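Local coordinates for Baccell_00875 (Bacteroides cellulosilyticus DSM 14838, PDB 5NOK), which is probably a polysaccharide lyase that cleaves rhamnose–glucuronate linkages, likely in arabinogalactan side chains, at residues E391-L396 against R445-N450; F610-S615 against S656-Y661. All coordinates share one frame; numbering follows the deposited sequence.

Contact 1 and contact 2 follow one another along the chain, the first closing before the second opens, and their centres are about 20 Å apart. Contact 1 ties the loop ahead of helix 397-409 to the start of helix 449-464; contact 2 lays the approach to helix 615-628 beside strand 659-660, and its centre is about 7 Å from the centre of the chain. They touch through packing alone: Glu394 CG lies 3.7 Å from Tyr613 OH. Beyond this touch they share neighbours in the C-terminal part. Asp679 takes a hydrogen bond from Tyr613 OH and touches the Glu394 side chain, while Trp682 donates NE1 to the Glu394 carbonyl and meets the Trp614 ring.

Contact 1: E391-L396 against R445-N450; sequences EGAERL and RNRGYN
Glu394 and Arg447 meet nearly at right angles, the carboxylate coming to the outer edge of the guanidinium. The grip is end-on and bidentate: Arg447 NH1 donates to Glu394 OE1 at 3.0 Å, and Arg447 NH2 to Glu394 OE2, also at 3.0 Å. Both oxygens lie close to the guanidinium plane, but the two flat groups are turned 49° apart, which brings NH1 to OE1 from above the carboxylate plane and NH2 to OE2 on its syn side, somewhat out of plane. Arginine suits the position because its chain, with CG anti to the backbone N (chi1 -164°) and extended as far as NE, spans the gap between the backbones; glutamate, bent at chi2, turns its carboxylate to meet it. One guanidinium face of Arg447 has Arg445 NH2 above its rim, and the opposite face has Tyr449 CB. Arg445 is itself paired with Asp388, which probably eases the approach of the two cations. Arg395 NH2 stands 3.6 Å from Glu394 OE1, a pairing of charges without a directed N-H, and Arg395 also pairs with Asp390. Beside the bridge, the small Ala393 lets Asn450 come close, its CB 3.3 Å from Asn450 OD1. Leu396 CD1 lies 4.2 Å from the Asn450 carbonyl O, and the same leucine packs on Trp453, Val454 and Leu457. Glu394, Arg395 and Arg447 form a salt-bridge network joining the loop between strand 375-376 and helix 397-409 to the residues that lead into helix 449-464, in a helical domain consistent with the alpha/alpha toroid of many polysaccharide lyases.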
ATOM      1  N   GLU A 391      -5.791  -0.187  24.385  1.00 58.25           N
ATOM      2  CA  GLU A 391      -5.053   0.957  24.980  1.00 57.78           C
ATOM      3  C   GLU A 391      -3.546   1.015  24.701  1.00 56.10           C
ATOM      4  O   GLU A 391      -2.924   2.068  24.902  1.00 55.34           O
ATOM      5  CB  GLU A 391      -5.197   0.945  26.507  1.00 63.48           C
ATOM      6  CG  GLU A 391      -6.591   0.684  27.036  1.00 65.56           C
ATOM      7  CD  GLU A 391      -6.828  -0.760  27.454  1.00 67.26           C
ATOM      8  OE1 GLU A 391      -6.373  -1.158  28.562  1.00 63.08           O
ATOM      9  OE2 GLU A 391      -7.498  -1.485  26.675  1.00 66.83           O
ATOM     10  N   GLY A 392      -2.957  -0.117  24.309  1.00 56.93           N
ATOM     11  CA  GLY A 392      -1.517  -0.217  24.001  1.00 59.09           C
ATOM     12  C   GLY A 392      -1.259  -0.847  22.637  1.00 58.21           C
ATOM     13  O   GLY A 392      -1.883  -0.451  21.655  1.00 62.24           O
ATOM     14  N   ALA A 393      -0.358  -1.834  22.581  1.00 54.10           N
ATOM     15  CA  ALA A 393       0.079  -2.467  21.327  1.00 49.33           C
ATOM     16  C   ALA A 393       0.511  -1.367  20.340  1.00 47.64           C
ATOM     17  O   ALA A 393       1.310  -0.521  20.719  1.00 44.52           O
ATOM     18  CB  ALA A 393      -1.006  -3.405  20.761  1.00 47.49           C
ATOM     19  N   GLU A 394      -0.049  -1.307  19.126  1.00 47.95           N
ATOM     20  CA  GLU A 394       0.381  -0.292  18.140  1.00 46.95           C
ATOM     21  C   GLU A 394       0.195   1.149  18.613  1.00 47.20           C
ATOM     22  O   GLU A 394       0.922   2.033  18.134  1.00 49.39           O
ATOM     23  CB  GLU A 394      -0.318  -0.480  16.772  1.00 46.32           C
ATOM     24  CG  GLU A 394       0.171  -1.659  15.926  1.00 46.49           C
ATOM     25  CD  GLU A 394      -0.505  -2.990  16.213  1.00 46.23           C
ATOM     26  OE1 GLU A 394      -1.179  -3.148  17.266  1.00 50.48           O
ATOM     27  OE2 GLU A 394      -0.357  -3.907  15.380  1.00 45.14           O
ATOM     28  N   ARG A 395      -0.739   1.403  19.546  1.00 44.28           N
ATOM     29  CA  ARG A 395      -0.972   2.792  20.028  1.00 46.16           C
ATOM     30  C   ARG A 395       0.199   3.473  20.724  1.00 42.85           C
ATOM     31  O   ARG A 395       0.134   4.670  20.974  1.00 41.36           O
ATOM     32  CB  ARG A 395      -2.195   2.899  20.958  1.00 51.41           C
ATOM     33  CG  ARG A 395      -3.546   3.103  20.271  1.00 49.51           C
ATOM     34  CD  ARG A 395      -4.332   1.808  20.240  1.00 48.41           C
ATOM     35  NE  ARG A 395      -4.070   1.031  19.052  1.00 47.14           N
ATOM     36  CZ  ARG A 395      -4.177  -0.297  18.933  1.00 50.15           C
ATOM     37  NH1 ARG A 395      -4.523  -1.079  19.949  1.00 45.31           N
ATOM     38  NH2 ARG A 395      -3.904  -0.866  17.753  1.00 54.23           N
ATOM     39  N   LEU A 396       1.254   2.725  21.050  1.00 45.05           N
ATOM     40  CA  LEU A 396       2.522   3.317  21.526  1.00 42.88           C
ATOM     41  C   LEU A 396       3.199   4.306  20.588  1.00 42.97           C
ATOM     42  O   LEU A 396       4.012   5.135  21.042  1.00 41.54           O
ATOM     43  CB  LEU A 396       3.500   2.201  21.871  1.00 47.58           C
ATOM     44  CG  LEU A 396       3.158   1.523  23.205  1.00 49.14           C
ATOM     45  CD1 LEU A 396       3.488   0.042  23.203  1.00 55.48           C
ATOM     46  CD2 LEU A 396       3.888   2.230  24.343  1.00 48.56           C
ATOM     47  N   ARG A 445      -4.210 -11.514  24.790  1.00 82.95           N
ATOM     48  CA  ARG A 445      -3.008 -12.088  24.158  1.00 80.19           C
ATOM     49  C   ARG A 445      -1.665 -11.504  24.640  1.00 77.00           C
ATOM     50  O   ARG A 445      -1.546 -10.301  24.884  1.00 72.48           O
ATOM     51  CB  ARG A 445      -3.095 -11.971  22.631  1.00 79.10           C
ATOM     52  CG  ARG A 445      -2.965 -10.552  22.081  1.00 78.54           C
ATOM     53  CD  ARG A 445      -3.250 -10.522  20.588  1.00 73.58           C
ATOM     54  NE  ARG A 445      -3.090  -9.185  20.011  1.00 71.50           N
ATOM     55  CZ  ARG A 445      -3.222  -8.897  18.711  1.00 65.72           C
ATOM     56  NH1 ARG A 445      -3.523  -9.854  17.826  1.00 56.93           N
ATOM     57  NH2 ARG A 445      -3.054  -7.640  18.289  1.00 59.44           N
ATOM     58  N   ASN A 446      -0.668 -12.381  24.776  1.00 74.34           N
ATOM     59  CA  ASN A 446       0.725 -11.992  25.017  1.00 71.46           C
ATOM     60  C   ASN A 446       1.460 -12.119  23.670  1.00 68.42           C
ATOM     61  O   ASN A 446       1.723 -13.232  23.191  1.00 63.46           O
ATOM     62  CB  ASN A 446       1.334 -12.893  26.096  1.00 69.78           C
ATOM     63  CG  ASN A 446       2.775 -12.537  26.424  1.00 69.72           C
ATOM     64  OD1 ASN A 446       3.228 -11.414  26.200  1.00 68.29           O
ATOM     65  ND2 ASN A 446       3.499 -13.501  26.970  1.00 67.25           N
ATOM     66  N   ARG A 447       1.789 -10.977  23.065  1.00 67.32           N
ATOM     67  CA  ARG A 447       1.996 -10.910  21.608  1.00 68.80           C
ATOM     68  C   ARG A 447       3.428 -11.131  21.124  1.00 66.05           C
ATOM     69  O   ARG A 447       3.721 -12.171  20.500  1.00 64.08           O
ATOM     70  CB  ARG A 447       1.445  -9.594  21.055  1.00 69.83           C
ATOM     71  CG  ARG A 447       1.256  -9.590  19.550  1.00 66.27           C
ATOM     72  CD  ARG A 447       0.477  -8.362  19.150  1.00 68.75           C
ATOM     73  NE  ARG A 447       0.507  -8.085  17.718  1.00 68.46           N
ATOM     74  CZ  ARG A 447       0.048  -6.963  17.163  1.00 68.64           C
ATOM     75  NH1 ARG A 447      -0.487  -5.998  17.912  1.00 68.63           N
ATOM     76  NH2 ARG A 447       0.123  -6.803  15.848  1.00 69.52           N
ATOM     77  N   GLY A 448       4.302 -10.162  21.393  1.00 60.16           N
ATOM     78  CA  GLY A 448       5.666 -10.174  20.856  1.00 58.50           C
ATOM     79  C   GLY A 448       5.973  -8.828  20.242  1.00 58.98           C
ATOM     80  O   GLY A 448       6.885  -8.124  20.685  1.00 61.23           O
ATOM     81  N   TYR A 449       5.196  -8.470  19.221  1.00 56.36           N
ATOM     82  CA  TYR A 449       5.272  -7.142  18.589  1.00 59.30           C
ATOM     83  C   TYR A 449       5.234  -5.995  19.614  1.00 54.45           C
ATOM     84  O   TYR A 449       5.969  -5.012  19.481  1.00 52.13           O
ATOM     85  CB  TYR A 449       4.122  -6.947  17.572  1.00 63.49           C
ATOM     86  CG  TYR A 449       4.240  -7.723  16.268  1.00 64.60           C
ATOM     87  CD1 TYR A 449       4.892  -7.173  15.167  1.00 69.49           C
ATOM     88  CD2 TYR A 449       3.663  -8.985  16.121  1.00 68.91           C
ATOM     89  CE1 TYR A 449       4.989  -7.863  13.960  1.00 66.83           C
ATOM     90  CE2 TYR A 449       3.758  -9.684  14.920  1.00 68.94           C
ATOM     91  CZ  TYR A 449       4.426  -9.112  13.846  1.00 63.84           C
ATOM     92  OH  TYR A 449       4.524  -9.774  12.661  1.00 56.32           O
ATOM     93  N   ASN A 450       4.392  -6.137  20.640  1.00 53.64           N
ATOM     94  CA  ASN A 450       4.167  -5.065  21.644  1.00 52.31           C
ATOM     95  C   ASN A 450       5.409  -4.690  22.445  1.00 48.33           C
ATOM     96  O   ASN A 450       5.573  -3.541  22.853  1.00 47.82           O
ATOM     97  CB  ASN A 450       3.062  -5.483  22.625  1.00 56.62           C
ATOM     98  CG  ASN A 450       1.781  -5.891  21.925  1.00 56.01           C
ATOM     99  OD1 ASN A 450       1.537  -5.484  20.791  1.00 58.65           O
ATOM    100  ND2 ASN A 450       0.966  -6.702  22.590  1.00 51.53           N
TER

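Contact 2: F610-S615 against S656-Y661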
ATOM      1  N   PHE A 610      -4.204   2.477   0.688  1.00 23.51           N
ATOM      2  CA  PHE A 610      -3.131   3.213   0.055  1.00 23.70           C
ATOM      3  C   PHE A 610      -3.291   4.691   0.406  1.00 23.92           C
ATOM      4  O   PHE A 610      -4.178   5.350  -0.141  1.00 26.11           O
ATOM      5  CB  PHE A 610      -3.237   3.090  -1.475  1.00 22.91           C
ATOM      6  CG  PHE A 610      -2.756   1.790  -2.047  1.00 23.13           C
ATOM      7  CD1 PHE A 610      -1.412   1.425  -1.974  1.00 24.13           C
ATOM      8  CD2 PHE A 610      -3.615   0.978  -2.767  1.00 24.71           C
ATOM      9  CE1 PHE A 610      -0.949   0.267  -2.575  1.00 23.30           C
ATOM     10  CE2 PHE A 610      -3.172  -0.205  -3.352  1.00 24.41           C
ATOM     11  CZ  PHE A 610      -1.836  -0.556  -3.260  1.00 24.70           C
ATOM     12  N   PRO A 611      -2.454   5.257   1.258  1.00 25.71           N
ATOM     13  CA  PRO A 611      -1.441   4.567   2.003  1.00 29.49           C
ATOM     14  C   PRO A 611      -1.987   3.973   3.309  1.00 32.70           C
ATOM     15  O   PRO A 611      -3.034   4.398   3.815  1.00 33.10           O
ATOM     16  CB  PRO A 611      -0.446   5.673   2.298  1.00 28.51           C
ATOM     17  CG  PRO A 611      -1.276   6.871   2.433  1.00 28.66           C
ATOM     18  CD  PRO A 611      -2.439   6.700   1.518  1.00 26.96           C
ATOM     19  N   HIS A 612      -1.309   2.934   3.784  1.00 34.09           N
ATOM     20  CA  HIS A 612      -1.379   2.537   5.173  1.00 32.75           C
ATOM     21  C   HIS A 612       0.008   2.831   5.730  1.00 33.98           C
ATOM     22  O   HIS A 612       1.024   2.618   5.056  1.00 32.53           O
ATOM     23  CB  HIS A 612      -1.726   1.066   5.312  1.00 33.60           C
ATOM     24  CG  HIS A 612      -1.849   0.612   6.726  1.00 35.16           C
ATOM     25  ND1 HIS A 612      -0.803   0.035   7.410  1.00 36.46           N
ATOM     26  CD2 HIS A 612      -2.882   0.678   7.599  1.00 37.94           C
ATOM     27  CE1 HIS A 612      -1.193  -0.257   8.638  1.00 37.98           C
ATOM     28  NE2 HIS A 612      -2.451   0.123   8.779  1.00 37.16           N
ATOM     29  N   TYR A 613       0.021   3.280   6.975  1.00 31.82           N
ATOM     30  CA  TYR A 613       1.205   3.805   7.658  1.00 31.85           C
ATOM     31  C   TYR A 613       2.397   2.855   7.763  1.00 30.25           C
ATOM     32  O   TYR A 613       3.516   3.326   7.800  1.00 35.40           O
ATOM     33  CB  TYR A 613       0.816   4.342   9.050  1.00 31.71           C
ATOM     34  CG  TYR A 613       0.546   3.255  10.044  1.00 31.62           C
ATOM     35  CD1 TYR A 613      -0.711   2.705  10.185  1.00 33.87           C
ATOM     36  CD2 TYR A 613       1.563   2.763  10.830  1.00 34.95           C
ATOM     37  CE1 TYR A 613      -0.958   1.687  11.087  1.00 36.75           C
ATOM     38  CE2 TYR A 613       1.334   1.756  11.752  1.00 38.33           C
ATOM     39  CZ  TYR A 613       0.073   1.213  11.875  1.00 39.33           C
ATOM     40  OH  TYR A 613      -0.142   0.193  12.787  1.00 41.54           O
ATOM     41  N   TRP A 614       2.195   1.544   7.820  1.00 28.78           N
ATOM     42  CA  TRP A 614       3.346   0.644   7.815  1.00 32.65           C
ATOM     43  C   TRP A 614       4.124   0.674   6.473  1.00 34.14           C
ATOM     44  O   TRP A 614       5.275   0.229   6.415  1.00 33.30           O
ATOM     45  CB  TRP A 614       2.980  -0.793   8.188  1.00 33.40           C
ATOM     46  CG  TRP A 614       2.739  -1.097   9.666  1.00 34.66           C
ATOM     47  CD1 TRP A 614       1.809  -1.980  10.168  1.00 36.12           C
ATOM     48  CD2 TRP A 614       3.448  -0.578  10.809  1.00 34.65           C
ATOM     49  NE1 TRP A 614       1.901  -2.040  11.541  1.00 35.41           N
ATOM     50  CE2 TRP A 614       2.885  -1.187  11.959  1.00 35.39           C
ATOM     51  CE3 TRP A 614       4.489   0.355  10.980  1.00 36.81           C
ATOM     52  CZ2 TRP A 614       3.324  -0.890  13.259  1.00 37.09           C
ATOM     53  CZ3 TRP A 614       4.940   0.637  12.265  1.00 37.23           C
ATOM     54  CH2 TRP A 614       4.349   0.017  13.394  1.00 38.42           C
ATOM     55  N   SER A 615       3.517   1.227   5.420  1.00 32.90           N
ATOM     56  CA  SER A 615       4.242   1.520   4.192  1.00 33.18           C
ATOM     57  C   SER A 615       5.509   2.325   4.490  1.00 31.46           C
ATOM     58  O   SER A 615       6.501   2.167   3.790  1.00 27.75           O
ATOM     59  CB  SER A 615       3.357   2.264   3.168  1.00 33.01           C
ATOM     60  OG  SER A 615       3.143   3.617   3.549  1.00 35.64           O
ATOM     61  N   SER A 656      -6.176   9.564  10.228  1.00 31.02           N
ATOM     62  CA  SER A 656      -6.908   8.366   9.807  1.00 30.57           C
ATOM     63  C   SER A 656      -6.020   7.145   9.763  1.00 32.14           C
ATOM     64  O   SER A 656      -4.885   7.222   9.321  1.00 32.42           O
ATOM     65  CB  SER A 656      -7.531   8.606   8.425  1.00 30.80           C
ATOM     66  OG  SER A 656      -8.143   7.441   7.915  1.00 31.60           O
ATOM     67  N   CYS A 657      -6.566   5.998  10.164  1.00 34.14           N
ATOM     68  CA  CYS A 657      -5.807   4.762  10.215  1.00 34.19           C
ATOM     69  C   CYS A 657      -5.638   4.084   8.859  1.00 35.81           C
ATOM     70  O   CYS A 657      -4.861   3.133   8.762  1.00 37.90           O
ATOM     71  CB  CYS A 657      -6.459   3.787  11.203  1.00 34.21           C
ATOM     72  SG  CYS A 657      -8.109   3.235  10.721  1.00 38.30           S
ATOM     73  N   ALA A 658      -6.379   4.530   7.835  1.00 35.83           N
ATOM     74  CA  ALA A 658      -6.263   3.969   6.488  1.00 33.77           C
ATOM     75  C   ALA A 658      -7.073   4.740   5.443  1.00 31.99           C
ATOM     76  O   ALA A 658      -8.206   5.116   5.719  1.00 29.01           O
ATOM     77  CB  ALA A 658      -6.752   2.528   6.507  1.00 35.02           C
ATOM     78  N   TYR A 659      -6.516   4.926   4.238  1.00 29.07           N
ATOM     79  CA  TYR A 659      -7.326   5.329   3.081  1.00 27.43           C
ATOM     80  C   TYR A 659      -7.785   4.069   2.317  1.00 26.22           C
ATOM     81  O   TYR A 659      -6.955   3.312   1.862  1.00 28.86           O
ATOM     82  CB  TYR A 659      -6.554   6.262   2.151  1.00 25.45           C
ATOM     83  CG  TYR A 659      -7.411   6.775   1.029  1.00 25.49           C
ATOM     84  CD1 TYR A 659      -8.376   7.745   1.253  1.00 25.15           C
ATOM     85  CD2 TYR A 659      -7.317   6.247  -0.255  1.00 26.57           C
ATOM     86  CE1 TYR A 659      -9.200   8.198   0.238  1.00 23.92           C
ATOM     87  CE2 TYR A 659      -8.136   6.706  -1.279  1.00 25.93           C
ATOM     88  CZ  TYR A 659      -9.068   7.681  -1.023  1.00 24.72           C
ATOM     89  OH  TYR A 659      -9.861   8.117  -2.035  1.00 23.75           O
HETATM   90  N   MSE A 660      -9.091   3.873   2.146  1.00 25.33           N
HETATM   91  CA  MSE A 660      -9.609   2.733   1.373  1.00 26.32           C
HETATM   92  C   MSE A 660      -9.623   3.155  -0.076  1.00 26.61           C
HETATM   93  O   MSE A 660     -10.401   4.020  -0.450  1.00 24.00           O
HETATM   94  CB  MSE A 660     -11.011   2.339   1.819  1.00 27.87           C
HETATM   95  CG  MSE A 660     -11.127   2.135   3.326  1.00 30.52           C
HETATM   96 SE   MSE A 660      -9.843   0.824   4.022  1.00 35.12          SE
HETATM   97  CE  MSE A 660     -10.095  -0.644   2.744  1.00 30.74           C
ATOM     98  N   TYR A 661      -8.747   2.559  -0.890  1.00 23.92           N
ATOM     99  CA  TYR A 661      -8.442   3.076  -2.215  1.00 22.99           C
ATOM    100  C   TYR A 661      -9.408   2.731  -3.337  1.00 23.56           C
ATOM    101  O   TYR A 661      -9.745   3.629  -4.096  1.00 25.01           O
ATOM    102  CB  TYR A 661      -7.036   2.651  -2.668  1.00 23.37           C
ATOM    103  CG  TYR A 661      -6.548   3.392  -3.886  1.00 21.95           C
ATOM    104  CD1 TYR A 661      -6.106   4.689  -3.788  1.00 23.03           C
ATOM    105  CD2 TYR A 661      -6.542   2.800  -5.138  1.00 24.22           C
ATOM    106  CE1 TYR A 661      -5.649   5.384  -4.893  1.00 24.37           C
ATOM    107  CE2 TYR A 661      -6.104   3.492  -6.263  1.00 24.19           C
ATOM    108  CZ  TYR A 661      -5.633   4.779  -6.126  1.00 24.25           C
ATOM    109  OH  TYR A 661      -5.201   5.490  -7.231  1.00 26.66           O
TER
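Phe610 sets its ring edge against the face of Tyr661 in a T-shaped pair, centroids 5.7 Å apart and planes at 82°. Tyr661 CB sits at that edge, near the Phe610 plane, with Phe610 CD2 3.8 Å away. With an alanine at Tyr661, the Phe610 edge is likely to lose the aromatic face it meets, leaving a gap beside Tyr200 and Leu587. Tyr659 CD2 comes obliquely within 3.3 Å of Phe610 O, which also accepts from His586 ND1, and the Tyr659 ring stacks on His586. The His612 ring carries Tyr613 CD1 over the rim of one face and has Ala658 CB near its plane at an edge; CG anti to the backbone N (chi1 -178°) brings His612 CD2 within 3.4 Å of Cys657 O. Tyr613 presents its edge to the same carbonyl and lays CE2 over the centre of the Trp614 ring. The backbones run roughly antiparallel, Phe610 N donating to Tyr659 O at 3.1 Å, alongside the edge strand 659-660 of a four-stranded antiparallel sheet. Pro611, which has no N-H to offer and follows a cis peptide, rests CD against Tyr659 CB. A type I turn, His612 to Ser615, then leads into helix 615-628; His612 O accepts Ser615 N and, at 2.8 Å, Ser615 OG, from opposite faces of its plane.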